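Local coordinates for protein probable arabinosyltransferase C (Mycobacterium tuberculosis, PDB 3PTY) that polymerises arabinose into the arabinan of the mycobacterial cell wall, the part present being its C-terminal extracellular domain, a lectin-like carbohydrate-binding module, at residues 165-170 / 197-202; 244-249 / 328-333. All coordinates share one frame; numbering follows the deposited sequence.

Interaction 1 of 2, residues 165-170 / 197-202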
ATOM      1  N   LEU A 165     -20.818   7.003  18.234  1.00 18.50           N
ATOM      2  CA  LEU A 165     -22.023   6.671  17.494  1.00 21.32           C
ATOM      3  C   LEU A 165     -21.571   6.594  16.043  1.00 21.95           C
ATOM      4  O   LEU A 165     -20.985   7.544  15.518  1.00 21.82           O
ATOM      5  CB  LEU A 165     -23.072   7.766  17.683  1.00 25.55           C
ATOM      6  CG  LEU A 165     -24.499   7.600  17.144  1.00 27.05           C
ATOM      7  CD1 LEU A 165     -24.532   7.520  15.621  1.00 20.51           C
ATOM      8  CD2 LEU A 165     -25.180   6.401  17.765  1.00 30.00           C
ATOM      9  N   VAL A 166     -21.815   5.459  15.401  1.00 20.11           N
ATOM     10  CA  VAL A 166     -21.266   5.227  14.071  1.00 17.76           C
ATOM     11  C   VAL A 166     -22.367   4.972  13.059  1.00 20.12           C
ATOM     12  O   VAL A 166     -23.359   4.309  13.359  1.00 18.40           O
ATOM     13  CB  VAL A 166     -20.280   4.039  14.085  1.00 22.03           C
ATOM     14  CG1 VAL A 166     -19.959   3.571  12.660  1.00 18.32           C
ATOM     15  CG2 VAL A 166     -19.012   4.429  14.836  1.00 19.40           C
ATOM     16  N   VAL A 167     -22.184   5.507  11.857  1.00 18.38           N
ATOM     17  CA  VAL A 167     -23.082   5.219  10.750  1.00 15.66           C
ATOM     18  C   VAL A 167     -22.249   4.833   9.534  1.00 18.23           C
ATOM     19  O   VAL A 167     -21.390   5.593   9.102  1.00 18.31           O
ATOM     20  CB  VAL A 167     -23.938   6.452  10.396  1.00 16.83           C
ATOM     21  CG1 VAL A 167     -24.662   6.236   9.071  1.00 17.32           C
ATOM     22  CG2 VAL A 167     -24.922   6.750  11.522  1.00 16.82           C
ATOM     23  N   THR A 168     -22.488   3.644   8.994  1.00 12.95           N
ATOM     24  CA  THR A 168     -21.857   3.268   7.730  1.00 14.90           C
ATOM     25  C   THR A 168     -22.536   3.997   6.565  1.00 20.01           C
ATOM     26  O   THR A 168     -23.759   3.932   6.411  1.00 21.03           O
ATOM     27  CB  THR A 168     -21.900   1.756   7.530  1.00 16.54           C
ATOM     28  OG1 THR A 168     -21.104   1.139   8.551  1.00 19.82           O
ATOM     29  CG2 THR A 168     -21.349   1.373   6.152  1.00 16.97           C
ATOM     30  N   ALA A 169     -21.745   4.704   5.759  1.00 16.37           N
ATOM     31  CA  ALA A 169     -22.284   5.574   4.713  1.00 17.75           C
ATOM     32  C   ALA A 169     -21.446   5.501   3.445  1.00 20.66           C
ATOM     33  O   ALA A 169     -20.275   5.126   3.490  1.00 17.76           O
ATOM     34  CB  ALA A 169     -22.339   7.032   5.213  1.00 16.20           C
ATOM     35  N   ALA A 170     -22.052   5.865   2.317  1.00 20.80           N
ATOM     36  CA  ALA A 170     -21.329   5.975   1.055  1.00 20.24           C
ATOM     37  C   ALA A 170     -21.713   7.270   0.365  1.00 22.31           C
ATOM     38  O   ALA A 170     -22.681   7.926   0.760  1.00 20.61           O
ATOM     39  CB  ALA A 170     -21.631   4.773   0.146  1.00 19.14           C
ATOM     40  N   MET A 197     -25.485  17.114  15.946  1.00 20.05           N
ATOM     41  CA  MET A 197     -24.058  17.206  15.676  1.00 20.87           C
ATOM     42  C   MET A 197     -23.749  16.640  14.299  1.00 21.77           C
ATOM     43  O   MET A 197     -24.588  15.981  13.678  1.00 23.48           O
ATOM     44  CB  MET A 197     -23.260  16.446  16.738  1.00 22.58           C
ATOM     45  CG  MET A 197     -23.528  14.937  16.766  1.00 21.06           C
ATOM     46  SD  MET A 197     -22.694  14.142  18.148  1.00 24.27           S
ATOM     47  CE  MET A 197     -21.006  14.641  17.825  1.00 33.74           C
ATOM     48  N   GLU A 198     -22.546  16.922  13.824  1.00 20.59           N
ATOM     49  CA  GLU A 198     -22.058  16.360  12.575  1.00 21.16           C
ATOM     50  C   GLU A 198     -21.212  15.134  12.870  1.00 22.84           C
ATOM     51  O   GLU A 198     -20.870  14.878  14.027  1.00 20.79           O
ATOM     52  CB  GLU A 198     -21.225  17.406  11.838  1.00 22.43           C
ATOM     53  CG  GLU A 198     -22.078  18.507  11.253  1.00 26.84           C
ATOM     54  CD  GLU A 198     -21.251  19.615  10.643  1.00 37.64           C
ATOM     55  OE1 GLU A 198     -20.009  19.487  10.612  1.00 36.38           O
ATOM     56  OE2 GLU A 198     -21.849  20.613  10.195  1.00 44.92           O
ATOM     57  N   PHE A 199     -20.886  14.378  11.825  1.00 20.90           N
ATOM     58  CA  PHE A 199     -20.031  13.206  11.944  1.00 21.79           C
ATOM     59  C   PHE A 199     -18.653  13.545  11.405  1.00 25.53           C
ATOM     60  O   PHE A 199     -18.521  14.396  10.524  1.00 23.97           O
ATOM     61  CB  PHE A 199     -20.569  12.049  11.088  1.00 20.00           C
ATOM     62  CG  PHE A 199     -21.812  11.397  11.630  1.00 20.40           C
ATOM     63  CD1 PHE A 199     -23.067  11.879  11.288  1.00 20.06           C
ATOM     64  CD2 PHE A 199     -21.724  10.287  12.453  1.00 19.54           C
ATOM     65  CE1 PHE A 199     -24.214  11.277  11.771  1.00 20.24           C
ATOM     66  CE2 PHE A 199     -22.863   9.672  12.937  1.00 20.96           C
ATOM     67  CZ  PHE A 199     -24.113  10.168  12.594  1.00 19.43           C
ATOM     68  N   ALA A 200     -17.636  12.858  11.910  1.00 22.88           N
ATOM     69  CA  ALA A 200     -16.331  12.857  11.259  1.00 24.24           C
ATOM     70  C   ALA A 200     -16.381  11.834  10.134  1.00 22.64           C
ATOM     71  O   ALA A 200     -16.689  10.666  10.359  1.00 21.77           O
ATOM     72  CB  ALA A 200     -15.237  12.501  12.244  1.00 24.30           C
ATOM     73  N   ASP A 201     -16.084  12.281   8.923  1.00 21.64           N
ATOM     74  CA  ASP A 201     -16.153  11.427   7.750  1.00 22.88           C
ATOM     75  C   ASP A 201     -14.752  10.861   7.527  1.00 27.79           C
ATOM     76  O   ASP A 201     -13.861  11.569   7.073  1.00 25.82           O
ATOM     77  CB  ASP A 201     -16.622  12.255   6.546  1.00 22.15           C
ATOM     78  CG  ASP A 201     -16.802  11.423   5.289  1.00 26.83           C
ATOM     79  OD1 ASP A 201     -16.379  10.251   5.280  1.00 27.58           O
ATOM     80  OD2 ASP A 201     -17.381  11.938   4.309  1.00 27.99           O
ATOM     81  N   VAL A 202     -14.552   9.595   7.884  1.00 23.91           N
ATOM     82  CA  VAL A 202     -13.216   8.990   7.847  1.00 22.63           C
ATOM     83  C   VAL A 202     -13.163   7.902   6.777  1.00 26.34           C
ATOM     84  O   VAL A 202     -13.935   6.949   6.820  1.00 26.57           O
ATOM     85  CB  VAL A 202     -12.832   8.381   9.219  1.00 22.87           C
ATOM     86  CG1 VAL A 202     -11.433   7.773   9.172  1.00 22.66           C
ATOM     87  CG2 VAL A 202     -12.912   9.437  10.321  1.00 24.73           C
TER
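The Phe199 ring meets segment 165-170 with the far end that carries CE2 and CZ. Leu165 CD1 sits at its edge, close to the ring plane, 3.8 Å from CE2 of Phe199, whereas Val167 CG2 arrives obliquely, 3.7 Å from CZ of the same ring. This is hydrophobic core packing in the beta-sandwich, reaching over an intervening strand: 209-214 lies between 164-171 and 195-202 and runs antiparallel to both. The spacing agrees, because CA of Val167 and CA of Phe199 are 8.6 Å apart, and no hydrogen bond joins the two segments directly. Instead, the backbones of Leu165 and Val167 bond to Ala213 and Leu211 of the middle strand, while Phe199 itself touches Leu211 and, on strand 178-183, Val178 and Leu180. Leu165 and Val167 are two residues apart on one strand, so both send their side chains to the same side of it; Leu165 CD1 and Val167 CG2 are 4.2 Å apart and form a joint apolar surface for the aromatic end. Phe199 has CG anti to its carbonyl carbon (chi1 -73°), and from there the buried ring projects toward the pair, the Phe199 and Val167 side chains crossing at roughly a right angle. Backbone approaches the ring as well: the carbonyl oxygen O of Leu165 comes to 3.8 Å from CE2 of Phe199.

Interaction 2 of 2, residues 244-249 / 328-333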
ATOM      1  N   PRO A 244     -28.459   2.360   9.408  1.00 17.69           N
ATOM      2  CA  PRO A 244     -28.858   2.865  10.733  1.00 18.10           C
ATOM      3  C   PRO A 244     -27.709   3.067  11.713  1.00 20.50           C
ATOM      4  O   PRO A 244     -26.627   2.511  11.521  1.00 18.15           O
ATOM      5  CB  PRO A 244     -29.818   1.779  11.250  1.00 18.68           C
ATOM      6  CG  PRO A 244     -30.386   1.167  10.001  1.00 17.54           C
ATOM      7  CD  PRO A 244     -29.180   1.125   9.059  1.00 17.65           C
ATOM      8  N   PRO A 245     -27.952   3.855  12.773  1.00 19.40           N
ATOM      9  CA  PRO A 245     -26.906   4.193  13.744  1.00 18.38           C
ATOM     10  C   PRO A 245     -26.578   3.036  14.678  1.00 20.60           C
ATOM     11  O   PRO A 245     -27.443   2.221  15.015  1.00 20.00           O
ATOM     12  CB  PRO A 245     -27.522   5.342  14.546  1.00 18.59           C
ATOM     13  CG  PRO A 245     -29.019   5.139  14.423  1.00 20.56           C
ATOM     14  CD  PRO A 245     -29.240   4.510  13.067  1.00 19.76           C
ATOM     15  N   ARG A 246     -25.323   2.975  15.101  1.00 18.38           N
ATOM     16  CA  ARG A 246     -24.900   1.953  16.043  1.00 18.78           C
ATOM     17  C   ARG A 246     -23.816   2.468  16.973  1.00 17.98           C
ATOM     18  O   ARG A 246     -23.182   3.496  16.711  1.00 15.84           O
ATOM     19  CB  ARG A 246     -24.390   0.722  15.289  1.00 19.99           C
ATOM     20  CG  ARG A 246     -23.073   0.944  14.546  1.00 20.83           C
ATOM     21  CD  ARG A 246     -22.745  -0.271  13.688  1.00 22.92           C
ATOM     22  NE  ARG A 246     -21.362  -0.305  13.210  1.00 20.50           N
ATOM     23  CZ  ARG A 246     -20.975   0.119  12.012  1.00 23.23           C
ATOM     24  NH1 ARG A 246     -21.861   0.637  11.169  1.00 18.87           N
ATOM     25  NH2 ARG A 246     -19.694   0.027  11.653  1.00 20.03           N
ATOM     26  N   ILE A 247     -23.611   1.744  18.067  1.00 18.38           N
ATOM     27  CA  ILE A 247     -22.474   1.974  18.955  1.00 19.22           C
ATOM     28  C   ILE A 247     -21.631   0.708  18.935  1.00 19.93           C
ATOM     29  O   ILE A 247     -22.040  -0.324  19.458  1.00 18.38           O
ATOM     30  CB  ILE A 247     -22.932   2.288  20.391  1.00 22.41           C
ATOM     31  CG1 ILE A 247     -23.735   3.599  20.415  1.00 20.87           C
ATOM     32  CG2 ILE A 247     -21.726   2.400  21.331  1.00 24.69           C
ATOM     33  CD1 ILE A 247     -24.313   3.933  21.796  1.00 23.25           C
ATOM     34  N   PRO A 248     -20.450   0.775  18.314  1.00 19.15           N
ATOM     35  CA  PRO A 248     -19.696  -0.453  18.017  1.00 20.19           C
ATOM     36  C   PRO A 248     -19.307  -1.258  19.247  1.00 26.02           C
ATOM     37  O   PRO A 248     -18.855  -0.687  20.237  1.00 23.16           O
ATOM     38  CB  PRO A 248     -18.431   0.070  17.328  1.00 17.59           C
ATOM     39  CG  PRO A 248     -18.862   1.380  16.709  1.00 21.93           C
ATOM     40  CD  PRO A 248     -19.803   1.971  17.747  1.00 19.06           C
ATOM     41  N   ARG A 249     -19.484  -2.574  19.180  1.00 20.61           N
ATOM     42  CA  ARG A 249     -18.887  -3.462  20.168  1.00 22.47           C
ATOM     43  C   ARG A 249     -17.540  -3.910  19.607  1.00 24.15           C
ATOM     44  O   ARG A 249     -17.470  -4.381  18.478  1.00 21.53           O
ATOM     45  CB  ARG A 249     -19.818  -4.644  20.441  1.00 28.37           C
ATOM     46  CG  ARG A 249     -21.207  -4.185  20.915  1.00 36.08           C
ATOM     47  CD  ARG A 249     -22.117  -5.347  21.273  1.00 48.13           C
ATOM     48  NE  ARG A 249     -21.640  -6.067  22.449  1.00 60.46           N
ATOM     49  CZ  ARG A 249     -22.224  -7.151  22.948  1.00 67.42           C
ATOM     50  NH1 ARG A 249     -23.313  -7.645  22.374  1.00 66.27           N
ATOM     51  NH2 ARG A 249     -21.718  -7.741  24.023  1.00 71.28           N
ATOM     52  N   ALA A 328     -14.782  -3.536  10.159  1.00 17.38           N
ATOM     53  CA  ALA A 328     -14.802  -2.199  10.737  1.00 16.59           C
ATOM     54  C   ALA A 328     -13.761  -2.117  11.849  1.00 17.29           C
ATOM     55  O   ALA A 328     -13.651  -3.024  12.666  1.00 16.86           O
ATOM     56  CB  ALA A 328     -16.191  -1.879  11.277  1.00 14.65           C
ATOM     57  N   SER A 329     -12.988  -1.039  11.885  1.00 16.07           N
ATOM     58  CA  SER A 329     -12.025  -0.867  12.966  1.00 18.74           C
ATOM     59  C   SER A 329     -11.778   0.611  13.258  1.00 20.69           C
ATOM     60  O   SER A 329     -12.047   1.467  12.415  1.00 19.66           O
ATOM     61  CB  SER A 329     -10.702  -1.560  12.621  1.00 16.85           C
ATOM     62  OG  SER A 329     -10.032  -0.852  11.591  1.00 20.73           O
ATOM     63  N   TYR A 330     -11.241   0.891  14.446  1.00 16.19           N
ATOM     64  CA  TYR A 330     -11.051   2.259  14.925  1.00 20.61           C
ATOM     65  C   TYR A 330      -9.758   2.332  15.721  1.00 22.28           C
ATOM     66  O   TYR A 330      -9.431   1.408  16.453  1.00 23.61           O
ATOM     67  CB  TYR A 330     -12.225   2.667  15.830  1.00 16.88           C
ATOM     68  CG  TYR A 330     -13.562   2.308  15.221  1.00 22.20           C
ATOM     69  CD1 TYR A 330     -14.112   1.054  15.415  1.00 19.97           C
ATOM     70  CD2 TYR A 330     -14.256   3.214  14.426  1.00 19.42           C
ATOM     71  CE1 TYR A 330     -15.322   0.705  14.845  1.00 18.66           C
ATOM     72  CE2 TYR A 330     -15.480   2.870  13.846  1.00 21.50           C
ATOM     73  CZ  TYR A 330     -16.001   1.615  14.064  1.00 20.11           C
ATOM     74  OH  TYR A 330     -17.205   1.248  13.500  1.00 21.72           O
ATOM     75  N   LEU A 331      -9.026   3.433  15.588  1.00 17.28           N
ATOM     76  CA  LEU A 331      -7.800   3.617  16.366  1.00 17.83           C
ATOM     77  C   LEU A 331      -8.123   4.288  17.702  1.00 22.79           C
ATOM     78  O   LEU A 331      -8.573   5.431  17.734  1.00 22.95           O
ATOM     79  CB  LEU A 331      -6.802   4.477  15.588  1.00 19.47           C
ATOM     80  CG  LEU A 331      -5.447   4.705  16.259  1.00 24.92           C
ATOM     81  CD1 LEU A 331      -4.721   3.373  16.460  1.00 24.45           C
ATOM     82  CD2 LEU A 331      -4.597   5.674  15.437  1.00 20.74           C
ATOM     83  N   LYS A 332      -7.886   3.578  18.802  1.00 19.82           N
ATOM     84  CA  LYS A 332      -8.166   4.097  20.149  1.00 24.64           C
ATOM     85  C   LYS A 332      -7.555   5.484  20.440  1.00 25.53           C
ATOM     86  O   LYS A 332      -8.170   6.322  21.118  1.00 28.27           O
ATOM     87  CB  LYS A 332      -7.675   3.088  21.189  1.00 33.43           C
ATOM     88  CG  LYS A 332      -7.861   3.520  22.626  1.00 48.52           C
ATOM     89  CD  LYS A 332      -7.470   2.407  23.590  1.00 54.16           C
ATOM     90  CE  LYS A 332      -6.002   2.047  23.449  1.00 62.22           C
ATOM     91  NZ  LYS A 332      -5.503   1.291  24.634  1.00 66.95           N
ATOM     92  N   ASP A 333      -6.352   5.719  19.923  1.00 20.80           N
ATOM     93  CA  ASP A 333      -5.623   6.978  20.136  1.00 35.49           C
ATOM     94  C   ASP A 333      -6.177   8.185  19.374  1.00 42.73           C
ATOM     95  O   ASP A 333      -5.896   9.329  19.734  1.00 39.67           O
ATOM     96  CB  ASP A 333      -4.153   6.800  19.766  1.00 39.49           C
ATOM     97  CG  ASP A 333      -3.523   5.616  20.465  1.00 44.00           C
ATOM     98  OD1 ASP A 333      -3.514   4.517  19.869  1.00 38.08           O
ATOM     99  OD2 ASP A 333      -3.060   5.785  21.613  1.00 44.80           O
TER
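Arg246 NH2 is hydrogen-bonded to Asn210 OD1 and also approaches Tyr330, its distance to OH of that residue being 3.3 Å. A clear tie between the two side chains runs through Glu40, which takes a salt bridge from Arg246 NE on OE2 and a hydrogen bond with Tyr330 OH on OE1, so that one carboxylate holds both polar ends. The guanidinium and phenol planes are inclined by 58°, which excludes a parallel stack. Arg246 reaches the site from the cramped rotamer in which CG lies between backbone N and carbonyl carbon (chi1 69°), then runs extended from CG to NE. At the edge of the guanidinium, near its plane, CB of Ala328 lies 4.0 Å from NH2 of Arg246. Ala328 and Tyr330, two residues apart on strand 322-331, both direct CB toward the loop. That strand belongs to the mixed sheet, and segment 244-249 is part of the connection from strand 240-242 of the antiparallel beta-sandwich sheet to strand 251-252 of the mixed one; the contact therefore joins the two sheets of this domain. Pro248 supplies the apolar half. The Pro248 and Tyr330 side chains cross at about a right angle, and CG of the proline meets the phenol obliquely, 3.6 Å from OH and 3.9 Å from CZ of Tyr330, while Pro248 CB stands 4.0 Å from CE1 of the same tyrosine.

Overall arrangement
Interactions 1 and 2 have centres 10 Å apart and meet at strand 164-171, which carries a segment of interaction 1 and against which loop 244-249 of interaction 2 packs. Two probable hydrogen bonds couple them: Val166 N lies 2.7 Å from Arg246 O and Thr168 OG1 2.8 Å from Arg246 NH1. Val166, whose CB points away from segment 197-202, packs through CG2 3.6 Å from Pro248 CG, and Leu165 CD2 also touches the loop, 3.7 Å from Arg246 O. The ligand lies beyond interaction 2: the Tyr330 side chain is about 12 Å from a bound octyl arabinofuranoside, which touches Leu331 and Asp333 further along segment 328-333. Leu331 also packs on Trp267 of the second subunit.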